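Local coordinates for hypothetical UPF0271 protein TTHB195 (Thermus thermophilus, PDB 2DFA), which probably acts as subunit A of an ATP-dependent 5-oxoprolinase, which opens the ring of 5-oxoproline to give L-glutamate, at residues N32-C35 against G36-G40. Numbering follows the deposited sequence.
Sequences NLAC and GFHGG
After strand 30-34 the chain curls into a tight loop that brings Gly39 and Gly40 back against Ala34, and a weak hydrogen bond from Gly36 N to Gly39 O (2.7 Å) closes the turn. The methyl group of Ala34 is the hub of this local contact. Its CB lies 3.4 Å from Gly39 O and 3.6 Å from His38 NE2, the imidazole meeting it obliquely through CE1 and NE2; a small residue suits a place enclosed from several directions. The ring reaches there because chi1 of His38 (68°) sets CG between the backbone N and the carbonyl carbon, folding the imidazole back over Ala34. Glycine suits the turn for two reasons. At Gly36, with phi 94°, a CB would be jammed against Cys35 O, and at Gly40 it would collide with the methyl of Ala34. Inside the curl, one water accepts hydrogen bonds from Cys35 N (3.0 Å) and Phe37 N (3.1 Å), bridging Cys35 and the loop; His38 ND1 lies 2.8 Å from it. The side chain of Cys35 starts off away from the loop, though CB still touches Gly36 N (3.7 Å), and it packs against Ala61 and Gln90, while its carbonyl oxygen takes a hydrogen bond from Tyr89 of the second subunit. Phe37 rests on Pro66 and on Pro42 of that subunit, so the loop also helps build the interface. His38 NE2 is hydrogen-bonded to Glu11, and the rings of His111 and Phe71 and the Ala34 methyl help hold the imidazole in place. Donor atoms of His111, Asp8 and His62 converge in a way that could suit a metal ion; if one binds there, His38 would probably lie in its second shell.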
loop_
_atom_site.group_PDB
_atom_site.type_symbol
_atom_site.label_atom_id
_atom_site.label_comp_id
_atom_site.label_asym_id
_atom_site.label_seq_id
_atom_site.Cartn_x
_atom_site.Cartn_y
_atom_site.Cartn_z
ATOM N N ASN A 32 6.427 -20.281 -10.240
ATOM C CA ASN A 32 6.662 -19.618 -8.962
ATOM C C ASN A 32 5.679 -18.454 -8.947
ATOM O O ASN A 32 5.858 -17.476 -9.667
ATOM C CB ASN A 32 8.098 -19.096 -8.899
ATOM C CG ASN A 32 9.101 -20.065 -9.511
ATOM O OD1 ASN A 32 9.223 -21.213 -9.077
ATOM N ND2 ASN A 32 9.819 -19.605 -10.528
ATOM N N LEU A 33 4.630 -18.572 -8.144
ATOM C CA LEU A 33 3.605 -17.539 -8.074
ATOM C C LEU A 33 3.842 -16.464 -7.023
ATOM O O LEU A 33 4.170 -16.767 -5.874
ATOM C CB LEU A 33 2.235 -18.183 -7.838
ATOM C CG LEU A 33 1.478 -18.624 -9.098
ATOM C CD1 LEU A 33 2.373 -19.467 -9.995
ATOM C CD2 LEU A 33 0.242 -19.390 -8.691
ATOM N N ALA A 34 3.665 -15.208 -7.432
ATOM C CA ALA A 34 3.828 -14.071 -6.535
ATOM C C ALA A 34 2.767 -14.177 -5.440
ATOM O O ALA A 34 1.694 -14.753 -5.654
ATOM C CB ALA A 34 3.668 -12.752 -7.309
ATOM N N CYS A 35 3.059 -13.604 -4.272
ATOM C CA CYS A 35 2.139 -13.696 -3.147
ATOM C C CYS A 35 1.574 -12.384 -2.599
ATOM O O CYS A 35 1.224 -12.311 -1.418
ATOM C CB CYS A 35 2.820 -14.480 -2.018
ATOM S SG CYS A 35 3.531 -16.081 -2.556
ATOM N N GLY A 36 1.490 -11.355 -3.442
ATOM C CA GLY A 36 0.915 -10.088 -3.015
ATOM C C GLY A 36 1.841 -8.997 -2.500
ATOM O O GLY A 36 1.376 -7.892 -2.213
ATOM N N PHE A 37 3.133 -9.280 -2.388
ATOM C CA PHE A 37 4.082 -8.277 -1.890
ATOM C C PHE A 37 4.784 -7.484 -2.993
ATOM O O PHE A 37 4.857 -6.253 -2.924
ATOM C CB PHE A 37 5.135 -8.942 -0.993
ATOM C CG PHE A 37 4.690 -9.136 0.435
ATOM C CD1 PHE A 37 3.406 -9.581 0.731
ATOM C CD2 PHE A 37 5.576 -8.895 1.487
ATOM C CE1 PHE A 37 3.003 -9.784 2.059
ATOM C CE2 PHE A 37 5.188 -9.094 2.821
ATOM C CZ PHE A 37 3.906 -9.537 3.105
ATOM N N HIS A 38 5.317 -8.183 -3.991
ATOM C CA HIS A 38 5.967 -7.481 -5.077
ATOM C C HIS A 38 5.125 -7.585 -6.337
ATOM O O HIS A 38 5.441 -7.019 -7.376
ATOM C CB HIS A 38 7.336 -8.120 -5.310
ATOM C CG HIS A 38 7.158 -9.516 -5.849
ATOM N ND1 HIS A 38 6.990 -10.604 -5.057
ATOM C CD2 HIS A 38 7.147 -9.932 -7.185
ATOM C CE1 HIS A 38 6.881 -11.651 -5.898
ATOM N NE2 HIS A 38 6.970 -11.278 -7.178
ATOM N N GLY A 39 4.009 -8.290 -6.199
ATOM C CA GLY A 39 3.066 -8.463 -7.286
ATOM C C GLY A 39 2.068 -9.531 -6.881
ATOM O O GLY A 39 2.149 -10.068 -5.775
ATOM N N GLY A 40 1.124 -9.836 -7.767
ATOM C CA GLY A 40 0.133 -10.855 -7.467
ATOM C C GLY A 40 -0.975 -10.488 -6.483
ATOM O O GLY A 40 -0.966 -10.948 -5.338
HETATM O O HOH W 1 4.976 -11.537 -3.338
#